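PDB 3S9V: abietadiene synthase, chloroplastic from Abies grandis, which is a chloroplast enzyme of the terpene synthase family, a mainly alpha-helical protein with an N-terminal helical domain and a metal-binding helical domain. Local coordinates for residues D269-L274 with I320-M325; V337-L342 with P378-M383; T495-T500 with M572-V577; L650-V655 with D741-L746. All coordinates share one frame; numbering follows the deposited sequence.

Contact 1 of 4, residues D269-L274 with I320-M325; sequences DLFERL and IDDTAM
Asp322, which meets Phe271 here, closes the DXDD sequence (Asp319, Ile320, Asp321, Asp322) known from class II terpenoid cyclases, at the start of helix 320-332. The partner is helix 269-282, and the two segment axes pass 10.3 Å apart at 47°. With its CG beside the backbone N (chi1 -73°), Asp322 sends one carboxylate oxygen across to the other helix: OD2 comes within 3.5 Å of Phe271 CA and 3.6 Å of Phe271 CB. The aromatic ring and the carboxylate are almost perpendicular, 84° apart, and OD2 reaches the ring obliquely. One turn on, Leu274 directs CD1 at the other helix, 3.7 Å from Asp322 O and 4.4 Å from Met325 CB; its branched apolar end suits a buried helix-helix interface. The Met325 chain then turns away toward Trp275 and Asp278. Trp275 also touches Asp321 and Asp322, while Asp319 OD2 accepts from Asp322 N. Carbon, then, is what Asp322 OD2 meets on this side: the oxygen is buried against the CA and CB of Phe271, with no polar partner in the model.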
loop_
_atom_site.group_PDB
_atom_site.type_symbol
_atom_site.label_atom_id
_atom_site.label_comp_id
_atom_site.label_asym_id
_atom_site.label_seq_id
_atom_site.Cartn_x
_atom_site.Cartn_y
_atom_site.Cartn_z
ATOM N N ASP A 269 4.125 17.853 -7.101
ATOM C CA ASP A 269 4.053 17.892 -5.646
ATOM C C ASP A 269 3.175 16.880 -4.909
ATOM O O ASP A 269 3.551 16.419 -3.833
ATOM C CB ASP A 269 3.687 19.310 -5.186
ATOM C CG ASP A 269 2.409 19.831 -5.828
ATOM O OD1 ASP A 269 1.763 20.717 -5.225
ATOM O OD2 ASP A 269 2.052 19.373 -6.934
ATOM N N LEU A 270 2.017 16.532 -5.456
ATOM C CA LEU A 270 1.149 15.570 -4.773
ATOM C C LEU A 270 1.608 14.146 -5.070
ATOM O O LEU A 270 1.598 13.262 -4.200
ATOM C CB LEU A 270 -0.302 15.738 -5.221
ATOM C CG LEU A 270 -0.961 17.117 -5.114
ATOM C CD1 LEU A 270 -2.454 16.944 -5.331
ATOM C CD2 LEU A 270 -0.701 17.736 -3.743
ATOM N N PHE A 271 1.993 13.928 -6.317
ATOM C CA PHE A 271 2.472 12.629 -6.737
ATOM C C PHE A 271 3.744 12.275 -5.946
ATOM O O PHE A 271 3.854 11.185 -5.381
ATOM C CB PHE A 271 2.730 12.663 -8.253
ATOM C CG PHE A 271 3.515 11.493 -8.775
ATOM C CD1 PHE A 271 3.204 10.195 -8.391
ATOM C CD2 PHE A 271 4.555 11.694 -9.676
ATOM C CE1 PHE A 271 3.916 9.113 -8.895
ATOM C CE2 PHE A 271 5.275 10.617 -10.187
ATOM C CZ PHE A 271 4.956 9.323 -9.796
ATOM N N GLU A 272 4.681 13.210 -5.861
ATOM C CA GLU A 272 5.931 12.949 -5.155
ATOM C C GLU A 272 5.765 12.670 -3.661
ATOM O O GLU A 272 6.354 11.724 -3.128
ATOM C CB GLU A 272 6.896 14.118 -5.352
ATOM C CG GLU A 272 8.224 13.915 -4.658
ATOM C CD GLU A 272 9.276 14.905 -5.105
ATOM O OE1 GLU A 272 9.238 16.083 -4.678
ATOM O OE2 GLU A 272 10.143 14.498 -5.900
ATOM N N ARG A 273 4.965 13.487 -2.982
ATOM C CA ARG A 273 4.752 13.303 -1.550
ATOM C C ARG A 273 4.022 12.014 -1.195
ATOM O O ARG A 273 4.434 11.303 -0.277
ATOM C CB ARG A 273 4.002 14.501 -0.966
ATOM C CG ARG A 273 4.869 15.754 -0.803
ATOM C CD ARG A 273 4.044 16.926 -0.302
ATOM N NE ARG A 273 4.860 18.105 -0.014
ATOM C CZ ARG A 273 5.435 18.865 -0.941
ATOM N NH1 ARG A 273 5.287 18.579 -2.230
ATOM N NH2 ARG A 273 6.164 19.908 -0.578
ATOM N N LEU A 274 2.950 11.705 -1.923
ATOM C CA LEU A 274 2.171 10.497 -1.655
ATOM C C LEU A 274 2.938 9.205 -1.917
ATOM O O LEU A 274 2.828 8.234 -1.151
ATOM C CB LEU A 274 0.874 10.502 -2.477
ATOM C CG LEU A 274 -0.196 11.512 -2.045
ATOM C CD1 LEU A 274 -1.270 11.565 -3.100
ATOM C CD2 LEU A 274 -0.797 11.131 -0.681
ATOM N N ILE A 320 -7.499 8.677 -10.882
ATOM C CA ILE A 320 -7.794 7.665 -9.886
ATOM C C ILE A 320 -6.573 7.172 -9.106
ATOM O O ILE A 320 -6.695 6.797 -7.943
ATOM C CB ILE A 320 -8.512 6.462 -10.530
ATOM C CG1 ILE A 320 -9.344 5.730 -9.476
ATOM C CG2 ILE A 320 -7.497 5.518 -11.160
ATOM C CD1 ILE A 320 -10.236 4.653 -10.054
ATOM N N ASP A 321 -5.398 7.188 -9.729
ATOM C CA ASP A 321 -4.193 6.710 -9.053
ATOM C C ASP A 321 -3.806 7.619 -7.888
ATOM O O ASP A 321 -3.664 7.146 -6.767
ATOM C CB ASP A 321 -3.027 6.590 -10.049
ATOM C CG ASP A 321 -1.995 5.538 -9.628
ATOM O OD1 ASP A 321 -2.179 4.878 -8.572
ATOM O OD2 ASP A 321 -1.000 5.368 -10.367
ATOM N N ASP A 322 -3.636 8.916 -8.151
ATOM C CA ASP A 322 -3.280 9.866 -7.096
ATOM C C ASP A 322 -4.405 9.985 -6.066
ATOM O O ASP A 322 -4.150 10.160 -4.873
ATOM C CB ASP A 322 -3.017 11.263 -7.666
ATOM C CG ASP A 322 -1.711 11.355 -8.423
ATOM O OD1 ASP A 322 -1.730 11.214 -9.663
ATOM O OD2 ASP A 322 -0.660 11.562 -7.776
ATOM N N THR A 323 -5.647 9.909 -6.535
ATOM C CA THR A 323 -6.801 10.023 -5.649
ATOM C C THR A 323 -6.934 8.808 -4.744
ATOM O O THR A 323 -7.214 8.943 -3.558
ATOM C CB THR A 323 -8.107 10.195 -6.443
ATOM O OG1 THR A 323 -8.033 11.395 -7.219
ATOM C CG2 THR A 323 -9.293 10.283 -5.492
ATOM N N ALA A 324 -6.732 7.623 -5.300
ATOM C CA ALA A 324 -6.811 6.401 -4.511
ATOM C C ALA A 324 -5.663 6.350 -3.497
ATOM O O ALA A 324 -5.862 5.945 -2.355
ATOM C CB ALA A 324 -6.767 5.185 -5.421
ATOM N N MET A 325 -4.463 6.755 -3.911
ATOM C CA MET A 325 -3.318 6.758 -3.000
ATOM C C MET A 325 -3.623 7.707 -1.848
ATOM O O MET A 325 -3.561 7.329 -0.674
ATOM C CB MET A 325 -2.051 7.238 -3.711
ATOM C CG MET A 325 -1.179 6.153 -4.316
ATOM S SD MET A 325 -0.242 5.188 -3.106
ATOM C CE MET A 325 -1.063 3.691 -3.282
#

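Contact 2 of 4, residues V337-L342 with P378-M383; sequences VSSDVL and PGETIM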
loop_
_atom_site.group_PDB
_atom_site.type_symbol
_atom_site.label_atom_id
_atom_site.label_comp_id
_atom_site.label_asym_id
_atom_site.label_seq_id
_atom_site.Cartn_x
_atom_site.Cartn_y
_atom_site.Cartn_z
ATOM N N VAL A 337 -11.159 12.656 4.979
ATOM C CA VAL A 337 -11.328 12.497 3.550
ATOM C C VAL A 337 -12.476 11.525 3.320
ATOM O O VAL A 337 -12.714 10.636 4.128
ATOM C CB VAL A 337 -10.044 11.955 2.899
ATOM C CG1 VAL A 337 -8.955 13.021 2.951
ATOM C CG2 VAL A 337 -9.592 10.692 3.611
ATOM N N SER A 338 -13.190 11.705 2.218
ATOM C CA SER A 338 -14.325 10.851 1.905
ATOM C C SER A 338 -14.053 9.955 0.715
ATOM O O SER A 338 -13.294 10.315 -0.181
ATOM C CB SER A 338 -15.559 11.709 1.602
ATOM O OG SER A 338 -16.585 10.929 1.007
ATOM N N SER A 339 -14.685 8.788 0.704
ATOM C CA SER A 339 -14.519 7.865 -0.409
ATOM C C SER A 339 -15.336 8.378 -1.599
ATOM O O SER A 339 -15.268 7.813 -2.688
ATOM C CB SER A 339 -14.980 6.457 -0.021
ATOM O OG SER A 339 -16.333 6.481 0.399
ATOM N N ASP A 340 -16.105 9.447 -1.394
ATOM C CA ASP A 340 -16.893 10.018 -2.490
ATOM C C ASP A 340 -15.988 10.475 -3.630
ATOM O O ASP A 340 -16.448 10.633 -4.763
ATOM C CB ASP A 340 -17.718 11.228 -2.032
ATOM C CG ASP A 340 -18.821 10.858 -1.067
ATOM O OD1 ASP A 340 -19.398 9.758 -1.204
ATOM O OD2 ASP A 340 -19.122 11.682 -0.178
ATOM N N VAL A 341 -14.708 10.704 -3.330
ATOM C CA VAL A 341 -13.755 11.139 -4.353
ATOM C C VAL A 341 -13.668 10.134 -5.500
ATOM O O VAL A 341 -13.414 10.514 -6.641
ATOM C CB VAL A 341 -12.316 11.344 -3.777
ATOM C CG1 VAL A 341 -12.284 12.520 -2.825
ATOM C CG2 VAL A 341 -11.849 10.087 -3.079
ATOM N N LEU A 342 -13.881 8.857 -5.199
ATOM C CA LEU A 342 -13.818 7.816 -6.220
ATOM C C LEU A 342 -14.986 7.833 -7.208
ATOM O O LEU A 342 -14.877 7.293 -8.308
ATOM C CB LEU A 342 -13.739 6.434 -5.567
ATOM C CG LEU A 342 -12.507 6.107 -4.723
ATOM C CD1 LEU A 342 -12.624 4.679 -4.232
ATOM C CD2 LEU A 342 -11.227 6.281 -5.547
ATOM N N PRO A 378 -18.355 1.039 7.062
ATOM C CA PRO A 378 -19.682 0.523 6.730
ATOM C C PRO A 378 -20.474 1.519 5.903
ATOM O O PRO A 378 -20.427 2.725 6.156
ATOM C CB PRO A 378 -20.308 0.267 8.101
ATOM C CG PRO A 378 -19.599 1.252 8.998
ATOM C CD PRO A 378 -18.178 1.163 8.519
ATOM N N GLY A 379 -21.186 1.007 4.905
ATOM C CA GLY A 379 -21.998 1.861 4.058
ATOM C C GLY A 379 -21.306 2.539 2.889
ATOM O O GLY A 379 -21.933 3.313 2.177
ATOM N N GLU A 380 -20.022 2.278 2.679
ATOM C CA GLU A 380 -19.336 2.905 1.558
ATOM C C GLU A 380 -19.418 1.999 0.335
ATOM O O GLU A 380 -18.451 1.322 -0.029
ATOM C CB GLU A 380 -17.885 3.209 1.924
ATOM C CG GLU A 380 -17.777 4.125 3.136
ATOM C CD GLU A 380 -16.382 4.684 3.358
ATOM O OE1 GLU A 380 -15.408 3.907 3.312
ATOM O OE2 GLU A 380 -16.267 5.904 3.592
ATOM N N THR A 381 -20.594 1.993 -0.286
ATOM C CA THR A 381 -20.864 1.177 -1.470
ATOM C C THR A 381 -19.814 1.335 -2.577
ATOM O O THR A 381 -19.430 0.358 -3.218
ATOM C CB THR A 381 -22.254 1.515 -2.053
ATOM O OG1 THR A 381 -23.261 1.204 -1.084
ATOM C CG2 THR A 381 -22.519 0.725 -3.317
ATOM N N ILE A 382 -19.349 2.559 -2.799
ATOM C CA ILE A 382 -18.357 2.810 -3.841
ATOM C C ILE A 382 -17.075 1.993 -3.634
ATOM O O ILE A 382 -16.495 1.508 -4.595
ATOM C CB ILE A 382 -17.991 4.316 -3.912
ATOM C CG1 ILE A 382 -17.155 4.597 -5.161
ATOM C CG2 ILE A 382 -17.224 4.732 -2.671
ATOM C CD1 ILE A 382 -17.922 4.427 -6.451
ATOM N N MET A 383 -16.645 1.842 -2.383
ATOM C CA MET A 383 -15.430 1.089 -2.075
ATOM C C MET A 383 -15.613 -0.388 -2.391
ATOM O O MET A 383 -14.673 -1.059 -2.803
ATOM C CB MET A 383 -15.047 1.266 -0.595
ATOM C CG MET A 383 -14.642 2.695 -0.210
ATOM S SD MET A 383 -13.035 3.242 -0.872
ATOM C CE MET A 383 -12.005 3.015 0.554
HETATM O O HOH W 1 -16.573 8.364 2.999
#
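The carboxylate of Glu380 has Ser339 OG over one face, 3.2 Å from OE2 and well clear of the plane. Water 1 approaches OE2 from nearer the plane, tilted toward that same face. It donates to Glu380 OE2 over 2.5 Å, a short length to be read with caution, and accepts from Ser339 N at 3.0 Å, joining the two segments. The other oxygen, OE1, is firmly held by Phe377 N and a salt bridge to Arg331, while OE2 faces the water and the serine; a glutamate suits the place because its long chain can reach the water with one oxygen and Arg331 and Phe377 N with the other.

Beneath this polar layer the contact is apolar. Ile382, with CG1 anti to its backbone N (chi1 -170°), sets CG1 3.9 Å from Leu342 CB and turns CG2 onto Ser339, 3.6 Å from Ser339 O. Met383 bends twice along its flexible chain, passing CG by Ser339 CB and crossing Leu342 at about a right angle, where its SD lies 3.7 Å from Leu342 CD1. Serine, small and polar, fits between the two layers, while Phe352 and Arg346 pack on Ile382 from outside the contact.

Both backbones are shaped by turns. Ser338 OG accepts from Asp340 N at 2.9 Å (164°), an ST turn, and Glu380 centres an inverse gamma turn. Glu380 also occupies the N-cap position of helix 381-397, so the arrangement is that of a loop packed on a helix start, within the helical N-terminal domain of a terpene synthase.

Contact 3 of 4, residues T495-T500 with M572-V577; sequences TDLNFT and MKICFV
The irregular segment 495-500 passes helix 570-594 with Leu497 CA 7.3 Å from Cys575 CA, the nearest CA pair of the two segments. Leu497 carries the contact through one methyl: with CG beside the backbone N (chi1 -53°), its CD2 is brought 3.9 Å from Ile574 CG2 and 4.2 Å from Cys575 CB. The leucine and isoleucine side chains slide past each other in opposite directions. Further out, Ile574 CD1 lies against the aliphatic part of Asp496, 4.0 Å from its CB. The two side chains cross at about a right angle; an aspartate suits this exposed end, its methylene packing while its carboxylate remains at the surface. Phe499 works from its rim: CZ points at Cys575 CB, 4.3 Å away and near the ring plane, while Thr500 CG2 sits over one face, toward the rim. Small Cys575 is consistent with this close approach. Asn498 N hydrogen-bonds to Gln571 OE1, a polar tie to that helix. Phe499 and Cys575 both pack on Ile536 of helix 521-541, and Thr500 OG1 hydrogen-bonds to Asp539 OD2, the second aspartate of the DDXXD sequence at that helix's end; Phe553 of helix 547-559 lies against Cys575.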
loop_
_atom_site.group_PDB
_atom_site.type_symbol
_atom_site.label_atom_id
_atom_site.label_comp_id
_atom_site.label_asym_id
_atom_site.label_seq_id
_atom_site.Cartn_x
_atom_site.Cartn_y
_atom_site.Cartn_z
ATOM N N THR A 495 6.653 -29.058 29.433
ATOM C CA THR A 495 6.950 -30.155 28.524
ATOM C C THR A 495 6.179 -31.370 29.027
ATOM O O THR A 495 5.986 -32.345 28.304
ATOM C CB THR A 495 8.458 -30.491 28.520
ATOM O OG1 THR A 495 9.223 -29.282 28.417
ATOM C CG2 THR A 495 8.795 -31.396 27.342
ATOM N N ASP A 496 5.739 -31.290 30.280
ATOM C CA ASP A 496 4.986 -32.358 30.930
ATOM C C ASP A 496 3.541 -32.439 30.443
ATOM O O ASP A 496 2.990 -33.527 30.285
ATOM C CB ASP A 496 5.004 -32.142 32.443
ATOM C CG ASP A 496 6.409 -32.172 33.020
ATOM O OD1 ASP A 496 6.597 -31.653 34.142
ATOM O OD2 ASP A 496 7.319 -32.720 32.356
ATOM N N LEU A 497 2.931 -31.281 30.212
ATOM C CA LEU A 497 1.550 -31.216 29.741
ATOM C C LEU A 497 1.375 -32.053 28.478
ATOM O O LEU A 497 2.045 -31.822 27.473
ATOM C CB LEU A 497 1.164 -29.764 29.452
ATOM C CG LEU A 497 1.409 -28.763 30.583
ATOM C CD1 LEU A 497 0.998 -27.373 30.128
ATOM C CD2 LEU A 497 0.636 -29.180 31.820
ATOM N N ASN A 498 0.467 -33.020 28.531
ATOM C CA ASN A 498 0.228 -33.890 27.391
ATOM C C ASN A 498 -1.089 -33.603 26.687
ATOM O O ASN A 498 -1.458 -34.305 25.743
ATOM C CB ASN A 498 0.258 -35.352 27.841
ATOM C CG ASN A 498 -0.677 -35.622 29.006
ATOM O OD1 ASN A 498 -1.874 -35.340 28.938
ATOM N ND2 ASN A 498 -0.130 -36.170 30.085
ATOM N N PHE A 499 -1.801 -32.577 27.140
ATOM C CA PHE A 499 -3.082 -32.226 26.534
ATOM C C PHE A 499 -2.958 -31.044 25.586
ATOM O O PHE A 499 -3.951 -30.591 25.012
ATOM C CB PHE A 499 -4.114 -31.895 27.609
ATOM C CG PHE A 499 -3.698 -30.787 28.525
ATOM C CD1 PHE A 499 -2.930 -31.053 29.653
ATOM C CD2 PHE A 499 -4.059 -29.472 28.253
ATOM C CE1 PHE A 499 -2.530 -30.024 30.500
ATOM C CE2 PHE A 499 -3.663 -28.435 29.092
ATOM C CZ PHE A 499 -2.897 -28.711 30.218
ATOM N N THR A 500 -1.739 -30.542 25.425
ATOM C CA THR A 500 -1.507 -29.415 24.535
ATOM C C THR A 500 -0.153 -29.509 23.836
ATOM O O THR A 500 0.862 -29.840 24.457
ATOM C CB THR A 500 -1.599 -28.070 25.298
ATOM O OG1 THR A 500 -1.498 -26.987 24.365
ATOM C CG2 THR A 500 -0.483 -27.955 26.334
ATOM N N MET A 572 -3.485 -30.877 35.705
ATOM C CA MET A 572 -4.025 -29.573 36.075
ATOM C C MET A 572 -3.118 -28.842 37.072
ATOM O O MET A 572 -2.865 -27.645 36.936
ATOM C CB MET A 572 -5.441 -29.732 36.658
ATOM C CG MET A 572 -6.184 -28.420 36.887
ATOM S SD MET A 572 -7.921 -28.578 37.398
ATOM C CE MET A 572 -7.958 -27.405 38.692
ATOM N N LYS A 573 -2.622 -29.577 38.061
ATOM C CA LYS A 573 -1.758 -29.019 39.098
ATOM C C LYS A 573 -0.557 -28.321 38.491
ATOM O O LYS A 573 -0.245 -27.181 38.833
ATOM C CB LYS A 573 -1.284 -30.137 40.029
ATOM C CG LYS A 573 -0.347 -29.701 41.138
ATOM C CD LYS A 573 0.041 -30.903 41.988
ATOM C CE LYS A 573 1.106 -30.561 43.017
ATOM N NZ LYS A 573 1.534 -31.772 43.776
ATOM N N ILE A 574 0.118 -29.028 37.594
ATOM C CA ILE A 574 1.286 -28.505 36.908
ATOM C C ILE A 574 0.884 -27.248 36.139
ATOM O O ILE A 574 1.516 -26.194 36.268
ATOM C CB ILE A 574 1.842 -29.558 35.915
ATOM C CG1 ILE A 574 2.439 -30.738 36.686
ATOM C CG2 ILE A 574 2.876 -28.929 34.998
ATOM C CD1 ILE A 574 2.874 -31.882 35.787
ATOM N N CYS A 575 -0.175 -27.370 35.343
ATOM C CA CYS A 575 -0.657 -26.255 34.551
ATOM C C CYS A 575 -0.852 -25.014 35.412
ATOM O O CYS A 575 -0.353 -23.943 35.078
ATOM C CB CYS A 575 -1.974 -26.618 33.859
ATOM S SG CYS A 575 -2.752 -25.222 33.027
ATOM N N PHE A 576 -1.566 -25.156 36.524
ATOM C CA PHE A 576 -1.816 -24.022 37.399
ATOM C C PHE A 576 -0.549 -23.431 38.025
ATOM O O PHE A 576 -0.346 -22.216 37.978
ATOM C CB PHE A 576 -2.790 -24.388 38.524
ATOM C CG PHE A 576 -3.156 -23.216 39.384
ATOM C CD1 PHE A 576 -3.969 -22.206 38.886
ATOM C CD2 PHE A 576 -2.621 -23.075 40.661
ATOM C CE1 PHE A 576 -4.239 -21.065 39.640
ATOM C CE2 PHE A 576 -2.887 -21.938 41.425
ATOM C CZ PHE A 576 -3.696 -20.929 40.911
ATOM N N VAL A 577 0.292 -24.277 38.621
ATOM C CA VAL A 577 1.522 -23.793 39.242
ATOM C C VAL A 577 2.257 -22.914 38.238
ATOM O O VAL A 577 2.703 -21.816 38.576
ATOM C CB VAL A 577 2.439 -24.965 39.696
ATOM C CG1 VAL A 577 3.771 -24.429 40.195
ATOM C CG2 VAL A 577 1.760 -25.753 40.813
#

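Contact 4 of 4, residues L650-V655 with D741-L746; sequences LFTGEV and DIYKRL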
loop_
_atom_site.group_PDB
_atom_site.type_symbol
_atom_site.label_atom_id
_atom_site.label_comp_id
_atom_site.label_asym_id
_atom_site.label_seq_id
_atom_site.Cartn_x
_atom_site.Cartn_y
_atom_site.Cartn_z
ATOM N N LEU A 650 -0.454 -3.536 29.336
ATOM C CA LEU A 650 0.199 -3.015 30.534
ATOM C C LEU A 650 1.688 -2.816 30.275
ATOM O O LEU A 650 2.379 -2.190 31.069
ATOM C CB LEU A 650 0.055 -4.001 31.696
ATOM C CG LEU A 650 -1.223 -4.093 32.527
ATOM C CD1 LEU A 650 -2.441 -3.922 31.660
ATOM C CD2 LEU A 650 -1.228 -5.442 33.231
ATOM N N PHE A 651 2.179 -3.340 29.158
ATOM C CA PHE A 651 3.605 -3.254 28.865
ATOM C C PHE A 651 4.024 -2.527 27.590
ATOM O O PHE A 651 4.991 -2.920 26.939
ATOM C CB PHE A 651 4.196 -4.669 28.872
ATOM C CG PHE A 651 3.928 -5.423 30.146
ATOM C CD1 PHE A 651 2.683 -6.002 30.378
ATOM C CD2 PHE A 651 4.910 -5.520 31.131
ATOM C CE1 PHE A 651 2.417 -6.666 31.574
ATOM C CE2 PHE A 651 4.657 -6.180 32.330
ATOM C CZ PHE A 651 3.408 -6.755 32.555
ATOM N N THR A 652 3.326 -1.449 27.259
ATOM C CA THR A 652 3.632 -0.672 26.056
ATOM C C THR A 652 4.775 0.328 26.254
ATOM O O THR A 652 5.454 0.708 25.300
ATOM C CB THR A 652 2.400 0.109 25.593
ATOM O OG1 THR A 652 1.978 0.981 26.647
ATOM C CG2 THR A 652 1.257 -0.852 25.241
ATOM N N GLY A 653 4.984 0.751 27.495
ATOM C CA GLY A 653 6.039 1.708 27.772
ATOM C C GLY A 653 5.470 2.973 28.375
ATOM O O GLY A 653 6.211 3.860 28.791
ATOM N N GLU A 654 4.141 3.052 28.413
ATOM C CA GLU A 654 3.441 4.198 28.980
ATOM C C GLU A 654 2.391 3.714 29.968
ATOM O O GLU A 654 1.810 2.646 29.791
ATOM C CB GLU A 654 2.755 5.010 27.884
ATOM C CG GLU A 654 3.714 5.680 26.917
ATOM C CD GLU A 654 4.747 6.540 27.625
ATOM O OE1 GLU A 654 4.353 7.363 28.481
ATOM O OE2 GLU A 654 5.951 6.396 27.319
ATOM N N VAL A 655 2.151 4.500 31.009
ATOM C CA VAL A 655 1.157 4.142 32.009
ATOM C C VAL A 655 -0.214 4.024 31.342
ATOM O O VAL A 655 -0.616 4.902 30.578
ATOM C CB VAL A 655 1.090 5.207 33.128
ATOM C CG1 VAL A 655 -0.047 4.896 34.084
ATOM C CG2 VAL A 655 2.413 5.247 33.885
ATOM N N ASP A 741 -1.983 5.220 19.449
ATOM C CA ASP A 741 -1.649 4.310 18.355
ATOM C C ASP A 741 -1.303 2.868 18.730
ATOM O O ASP A 741 -1.831 1.923 18.132
ATOM C CB ASP A 741 -0.497 4.903 17.534
ATOM C CG ASP A 741 -0.388 4.290 16.147
ATOM O OD1 ASP A 741 -1.359 4.416 15.364
ATOM O OD2 ASP A 741 0.664 3.684 15.835
ATOM N N ILE A 742 -0.415 2.697 19.706
ATOM C CA ILE A 742 0.013 1.367 20.116
ATOM C C ILE A 742 -1.130 0.456 20.556
ATOM O O ILE A 742 -1.096 -0.744 20.287
ATOM C CB ILE A 742 1.075 1.439 21.245
ATOM C CG1 ILE A 742 1.581 0.032 21.586
ATOM C CG2 ILE A 742 0.484 2.079 22.474
ATOM C CD1 ILE A 742 2.321 -0.649 20.447
ATOM N N TYR A 743 -2.145 1.010 21.217
ATOM C CA TYR A 743 -3.270 0.198 21.671
ATOM C C TYR A 743 -4.187 -0.174 20.504
ATOM O O TYR A 743 -4.777 -1.257 20.492
ATOM C CB TYR A 743 -4.044 0.929 22.770
ATOM C CG TYR A 743 -3.175 1.295 23.961
ATOM C CD1 TYR A 743 -2.742 2.605 24.156
ATOM C CD2 TYR A 743 -2.745 0.321 24.866
ATOM C CE1 TYR A 743 -1.900 2.943 25.219
ATOM C CE2 TYR A 743 -1.898 0.646 25.934
ATOM C CZ TYR A 743 -1.482 1.961 26.102
ATOM O OH TYR A 743 -0.651 2.303 27.144
ATOM N N LYS A 744 -4.287 0.711 19.513
ATOM C CA LYS A 744 -5.098 0.434 18.331
ATOM C C LYS A 744 -4.449 -0.677 17.508
ATOM O O LYS A 744 -5.140 -1.489 16.897
ATOM C CB LYS A 744 -5.269 1.702 17.478
ATOM C CG LYS A 744 -6.088 2.761 18.191
ATOM C CD LYS A 744 -6.773 3.713 17.244
ATOM C CE LYS A 744 -5.811 4.670 16.592
ATOM N NZ LYS A 744 -6.563 5.593 15.682
ATOM N N ARG A 745 -3.119 -0.718 17.508
ATOM C CA ARG A 745 -2.389 -1.753 16.784
ATOM C C ARG A 745 -2.572 -3.099 17.493
ATOM O O ARG A 745 -2.769 -4.131 16.851
ATOM C CB ARG A 745 -0.899 -1.399 16.699
ATOM C CG ARG A 745 -0.591 -0.191 15.809
ATOM C CD ARG A 745 0.859 0.276 15.955
ATOM N NE ARG A 745 1.819 -0.769 15.611
ATOM C CZ ARG A 745 3.122 -0.700 15.858
ATOM N NH1 ARG A 745 3.639 0.370 16.456
ATOM N NH2 ARG A 745 3.914 -1.705 15.504
ATOM N N LEU A 746 -2.517 -3.086 18.822
ATOM C CA LEU A 746 -2.693 -4.317 19.591
ATOM C C LEU A 746 -4.062 -4.920 19.337
ATOM O O LEU A 746 -4.202 -6.128 19.220
ATOM C CB LEU A 746 -2.532 -4.052 21.087
ATOM C CG LEU A 746 -1.102 -3.992 21.609
ATOM C CD1 LEU A 746 -1.114 -3.569 23.066
ATOM C CD2 LEU A 746 -0.442 -5.360 21.449
HETATM O O HOH W 2 -1.389 4.755 27.807
#
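Thr652 and Tyr743 meet in the helical fold of the terpene synthase metal-binding domain, where the turn between helices 641-648 and 658-661 packs on the first turn of helix 741-757. The polar part centres on the phenol. Thr652 OG1 donates to Tyr743 OH at 3.0 Å, and chi1 of 59° places this hydroxyl between the backbone N and carbonyl carbon. Glu654 N makes a weak hydrogen bond of 3.5 Å to Thr652 OG1, across the turn at Gly653, whose positive phi (120°) is readily adopted by glycine. Water 2 links Tyr743 OH (2.6 Å) to Val655 O (2.9 Å), donating to the carbonyl. Tyrosine suits the spot because its rigid ring can carry a hydroxyl from the helix across to the loop.

The apolar part gathers round the threonine methyl. CG2 lies 3.8 Å from Ile742 CG1 and 4.2 Å from Leu746 CD1, so one residue presents an oxygen to the phenol and a carbon to the helix. Leu746 continues to Cys523 and Tyr527 of helix 521-541. The same methyl approaches the tyrosine obliquely, 3.6 Å from Tyr743 CE2, while Ile742 CG2 sits over a face of that ring, 3.6 Å above its plane and offset toward the rim.

Overall arrangement
Contacts 1 and 2 lie within one N-terminal helical region, their centres about 17 Å apart, and touch where Thr323 CG2 packs on Val341 CG2; helix 320-332 thus serves both, lending Arg331 to contact 2. Contacts 3 and 4, farther along the chain with centres about 31 Å apart, both lean on helix 521-541, while helix 570-594, which carries one side of contact 3, also packs beside contact 4. Contact 1 is buried, helix against helix, with a carboxylate set among carbon atoms. Contact 2, also buried, pairs its apolar layer with a bridging water. Contacts 3 and 4 are partly exposed loop-on-helix joints, the former almost entirely apolar, the latter centred on a hydroxyl pair.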